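Local coordinates for protein secretin XcpQ (Pseudomonas aeruginosa, PDB 4E9J) that forms the outer-membrane channel of the type II secretion system, of which this chain is the periplasmic N-terminal part holding domains N0, N1 and N2, at residues R32-Q37 and L74-T79; L131-V136 and G140-V145. One frame throughout, in Å; residues are numbered along the deposited sequence.

Interaction 1 of 2, residues R32-Q37 and L74-T79; sequences REFIDQ and LSVMST
F34 of helix 31-42 and V76 of helix 66-79 reach for each other from opposite directions and meet between two helices whose local axes stand 11.5 Å apart and run nearly antiparallel, at 159°. F34 leaves its helix with CG anti to the backbone N (chi1 176°), which carries the ring out toward helix 66-79. CB and CG stay on their own side; further out, CD2 lies 3.7 Å from V76 CG1, CE2 comes to 3.6 Å from the same methyl, and CZ ends 4.0 Å from V76 CG2. V76 thus meets the CD2-CE2-CZ side of the ring with CG1, CB and CG2, CG1 lying oblique to it. M77 arrives differently: its chain bends at chi2 and chi3, bringing the terminal methyl CE to the ring edge near the plane, 4.0 Å from F34 CD2. The same methyl touches I35 CG1 at 3.9 Å, the two side chains crossing at about a right angle, so one methyl bridges two successive residues of helix 31-42. All four residues are buried and meet purely through apolar groups. At this axis separation the backbones stay well apart, and side chains alone make the contact. V58 of strand 55-61 touches both F34 and V76, while F46 and V48 pack on I35. Such an antiparallel helix pair packed against strands belongs to the hydrophobic core of the secretin N0 domain.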
# COMPACT_ATOMS: atom_id res chain seq x y z
N ARG A 32 -17.99 -16.86 12.42
CA ARG A 32 -17.58 -17.96 13.30
C ARG A 32 -17.59 -19.33 12.61
O ARG A 32 -16.76 -20.18 12.95
CB ARG A 32 -18.37 -17.94 14.59
CG ARG A 32 -18.02 -16.69 15.42
CD ARG A 32 -19.14 -16.32 16.37
NE ARG A 32 -18.81 -15.18 17.23
CZ ARG A 32 -18.07 -15.23 18.33
NH1 ARG A 32 -17.52 -16.37 18.73
NH2 ARG A 32 -17.84 -14.12 19.03
N GLU A 33 -18.47 -19.53 11.61
CA GLU A 33 -18.49 -20.75 10.81
C GLU A 33 -17.27 -20.75 9.91
O GLU A 33 -16.57 -21.76 9.82
CB GLU A 33 -19.78 -20.86 9.96
CG GLU A 33 -19.75 -22.05 9.00
CD GLU A 33 -21.09 -22.40 8.39
OE1 GLU A 33 -22.08 -22.49 9.16
OE2 GLU A 33 -21.16 -22.60 7.15
N PHE A 34 -16.98 -19.61 9.27
CA PHE A 34 -15.79 -19.51 8.42
C PHE A 34 -14.52 -19.82 9.22
O PHE A 34 -13.66 -20.55 8.73
CB PHE A 34 -15.72 -18.15 7.74
CG PHE A 34 -14.46 -17.95 6.94
CD1 PHE A 34 -14.25 -18.67 5.76
CD2 PHE A 34 -13.46 -17.10 7.39
CE1 PHE A 34 -13.06 -18.50 5.03
CE2 PHE A 34 -12.27 -16.96 6.67
CZ PHE A 34 -12.09 -17.64 5.49
N ILE A 35 -14.42 -19.32 10.46
CA ILE A 35 -13.25 -19.59 11.34
C ILE A 35 -13.12 -21.09 11.64
O ILE A 35 -12.01 -21.64 11.56
CB ILE A 35 -13.35 -18.74 12.63
CG1 ILE A 35 -13.16 -17.24 12.30
CG2 ILE A 35 -12.31 -19.20 13.67
CD1 ILE A 35 -13.78 -16.23 13.40
N ASP A 36 -14.24 -21.75 11.99
CA ASP A 36 -14.29 -23.20 12.24
C ASP A 36 -13.85 -23.99 11.01
O ASP A 36 -13.09 -24.95 11.15
CB ASP A 36 -15.71 -23.65 12.63
CG ASP A 36 -16.17 -23.27 14.02
OD1 ASP A 36 -15.30 -22.98 14.87
OD2 ASP A 36 -17.39 -23.34 14.28
N GLN A 37 -14.31 -23.59 9.82
CA GLN A 37 -13.88 -24.28 8.59
C GLN A 37 -12.38 -24.13 8.38
O GLN A 37 -11.72 -25.08 7.95
CB GLN A 37 -14.63 -23.74 7.36
CG GLN A 37 -16.10 -24.15 7.28
CD GLN A 37 -16.34 -25.63 7.21
OE1 GLN A 37 -17.19 -26.16 7.93
NE2 GLN A 37 -15.60 -26.36 6.35
N LEU A 74 -6.67 -14.62 6.53
CA LEU A 74 -6.18 -13.33 7.04
C LEU A 74 -6.84 -12.15 6.35
O LEU A 74 -7.15 -11.16 7.01
CB LEU A 74 -4.66 -13.24 6.91
CG LEU A 74 -3.83 -14.24 7.71
CD1 LEU A 74 -2.34 -14.00 7.49
CD2 LEU A 74 -4.17 -14.20 9.17
N SER A 75 -7.09 -12.26 5.04
CA SER A 75 -7.77 -11.24 4.25
C SER A 75 -9.20 -11.08 4.71
O SER A 75 -9.68 -9.96 4.80
CB SER A 75 -7.74 -11.57 2.76
OG SER A 75 -6.56 -11.06 2.16
N VAL A 76 -9.89 -12.20 5.01
CA VAL A 76 -11.28 -12.14 5.50
C VAL A 76 -11.31 -11.49 6.89
O VAL A 76 -12.14 -10.63 7.15
CB VAL A 76 -11.96 -13.53 5.45
CG1 VAL A 76 -13.28 -13.55 6.23
CG2 VAL A 76 -12.21 -13.94 4.00
N MET A 77 -10.39 -11.86 7.77
CA MET A 77 -10.34 -11.28 9.12
C MET A 77 -10.10 -9.77 9.02
O MET A 77 -10.87 -8.99 9.57
CB MET A 77 -9.20 -11.92 9.93
CG MET A 77 -9.46 -13.34 10.48
SD MET A 77 -11.06 -13.69 11.27
CE MET A 77 -11.90 -14.39 9.96
N SER A 78 -9.05 -9.37 8.28
CA SER A 78 -8.74 -7.96 8.04
C SER A 78 -9.90 -7.21 7.39
O SER A 78 -10.19 -6.10 7.82
CB SER A 78 -7.48 -7.82 7.20
OG SER A 78 -7.23 -6.47 6.86
N THR A 79 -10.64 -7.84 6.44
CA THR A 79 -11.80 -7.19 5.81
C THR A 79 -12.84 -6.76 6.84
O THR A 79 -13.41 -5.69 6.69
CB THR A 79 -12.45 -8.10 4.73
OG1 THR A 79 -11.56 -8.24 3.62
CG2 THR A 79 -13.83 -7.56 4.22

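Interaction 2 of 2, residues L131-V136 and G140-V145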
# COMPACT_ATOMS: atom_id res chain seq x y z
N LEU A 131 -3.29 -0.42 -10.70
CA LEU A 131 -4.30 -0.06 -11.70
C LEU A 131 -5.73 -0.37 -11.22
O LEU A 131 -6.68 0.22 -11.73
CB LEU A 131 -4.00 -0.79 -13.00
CG LEU A 131 -2.53 -0.74 -13.48
CD1 LEU A 131 -2.39 -1.46 -14.78
CD2 LEU A 131 -2.01 0.70 -13.58
N ILE A 132 -5.88 -1.27 -10.25
CA ILE A 132 -7.22 -1.61 -9.76
C ILE A 132 -7.50 -0.98 -8.40
O ILE A 132 -8.66 -0.87 -8.03
CB ILE A 132 -7.50 -3.14 -9.79
CG1 ILE A 132 -6.49 -3.92 -8.95
CG2 ILE A 132 -7.51 -3.65 -11.26
CD1 ILE A 132 -6.94 -5.29 -8.62
N ARG A 133 -6.47 -0.55 -7.65
CA ARG A 133 -6.69 0.10 -6.36
C ARG A 133 -7.67 1.31 -6.44
O ARG A 133 -8.55 1.36 -5.58
CB ARG A 133 -5.39 0.49 -5.64
CG ARG A 133 -5.53 0.40 -4.13
CD ARG A 133 -4.28 0.81 -3.39
NE ARG A 133 -3.21 -0.17 -3.45
CZ ARG A 133 -3.13 -1.29 -2.72
NH1 ARG A 133 -4.11 -1.61 -1.88
NH2 ARG A 133 -2.09 -2.10 -2.85
N PRO A 134 -7.69 2.18 -7.48
CA PRO A 134 -8.72 3.25 -7.49
C PRO A 134 -10.16 2.75 -7.45
O PRO A 134 -11.08 3.53 -7.17
CB PRO A 134 -8.47 4.01 -8.81
CG PRO A 134 -7.22 3.52 -9.35
CD PRO A 134 -6.78 2.29 -8.65
N LEU A 135 -10.36 1.46 -7.74
CA LEU A 135 -11.69 0.90 -7.78
C LEU A 135 -12.09 0.23 -6.49
O LEU A 135 -13.26 -0.11 -6.37
CB LEU A 135 -11.75 -0.12 -8.91
CG LEU A 135 -11.30 0.38 -10.28
CD1 LEU A 135 -11.25 -0.75 -11.27
CD2 LEU A 135 -12.22 1.47 -10.79
N VAL A 136 -11.16 -0.02 -5.55
CA VAL A 136 -11.51 -0.66 -4.30
C VAL A 136 -11.83 0.44 -3.29
O VAL A 136 -10.96 1.25 -2.99
CB VAL A 136 -10.40 -1.62 -3.82
CG1 VAL A 136 -10.78 -2.28 -2.49
CG2 VAL A 136 -10.10 -2.67 -4.89
N GLY A 140 -13.24 -1.65 1.63
CA GLY A 140 -12.83 -2.89 1.01
C GLY A 140 -11.43 -3.34 1.35
O GLY A 140 -10.75 -2.77 2.19
N HIS A 141 -11.01 -4.38 0.66
CA HIS A 141 -9.71 -5.00 0.88
C HIS A 141 -9.15 -5.43 -0.44
O HIS A 141 -9.88 -5.87 -1.31
CB HIS A 141 -9.87 -6.23 1.78
CG HIS A 141 -8.61 -6.92 2.15
ND1 HIS A 141 -7.82 -6.50 3.19
CD2 HIS A 141 -8.05 -8.02 1.60
CE1 HIS A 141 -6.79 -7.33 3.24
NE2 HIS A 141 -6.90 -8.28 2.31
N LEU A 142 -7.84 -5.31 -0.59
CA LEU A 142 -7.17 -5.79 -1.78
C LEU A 142 -5.82 -6.33 -1.35
O LEU A 142 -5.07 -5.62 -0.70
CB LEU A 142 -7.03 -4.68 -2.84
CG LEU A 142 -6.30 -5.05 -4.12
CD1 LEU A 142 -7.03 -6.15 -4.89
CD2 LEU A 142 -6.14 -3.81 -5.03
N ALA A 143 -5.55 -7.61 -1.66
CA ALA A 143 -4.28 -8.27 -1.34
C ALA A 143 -3.85 -9.17 -2.49
O ALA A 143 -4.70 -9.70 -3.20
CB ALA A 143 -4.43 -9.10 -0.07
N ALA A 144 -2.53 -9.36 -2.65
CA ALA A 144 -1.96 -10.25 -3.65
C ALA A 144 -1.69 -11.63 -3.05
O ALA A 144 -1.35 -11.74 -1.87
CB ALA A 144 -0.65 -9.68 -4.18
N VAL A 145 -1.84 -12.67 -3.88
CA VAL A 145 -1.50 -14.07 -3.54
C VAL A 145 -0.54 -14.48 -4.67
O VAL A 145 -0.96 -15.09 -5.66
CB VAL A 145 -2.73 -15.01 -3.44
CG1 VAL A 145 -2.31 -16.41 -3.00
CG2 VAL A 145 -3.76 -14.44 -2.48
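L142, on strand 141-145, pushes its isobutyl end between I132 of helix 125-132 and V136 of the loop that follows the 3-10 segment 133-135. The tightly packed part is L142 against these two residues. I132 CD1 stands 3.8 Å from L142 CD1, and I132 CG1 stands 3.9 Å from L142 CD2, so both leucine methyls rest on one isoleucine branch, the side chains crossing at about a right angle. The leucine gets there with CG anti to its backbone N (chi1 178°), a torsion that carries both methyls out from the strand toward the helix. Behind this pair the packing continues into the domain, with L151 of strand 150-155 and I167 and L170 of helix 157-171 against I132, and I153 against L142. V136 closes the other flank and is covered by the strand more extensively than I132. Its CG2 lies 4.1 Å from L142 CD2, whereas CG1 turns to the strand backbone and sits 3.8 Å from H141 N, beside G140. R133 marks the loose, solvent side. This exposed residue lays one face of its guanidinium over L142 CD2, but the approach is slack, NH1 being 4.3 Å from L142 CB. H141 points the opposite way, its ring directed to S75 of helix 66-79, while its backbone pairs with S154 in the sheet. The 3-10 segment, with L135 N bonded to I132 O at 2.9 Å, leads into the short turn before the strand. Within the N1 domain the contact between helix end and strand is therefore largely apolar and lacks a directional bond; R133 lies loosely over L142, with no polar bond to the strand.

How the interactions relate
Interaction 1 lies in the N0 domain and interaction 2 in N1, their centres 19 Å apart, and the first closes along the chain before the second opens. Each is built within its own domain, yet they meet: helix 66-79, which supplies 74-79, lies against strand 141-145. S75 OG and H141 NE2 are 2.8 Å apart, a probable hydrogen bond, and A143 packs on S75 beside it. A mixed sheet makes a second connection: strand 55-61, which lines interaction 1, pairs in parallel with 114-119, which continues through 150-155 to 141-145. N0 and N1 are thus coupled directly, by helix-on-strand packing and by a shared sheet.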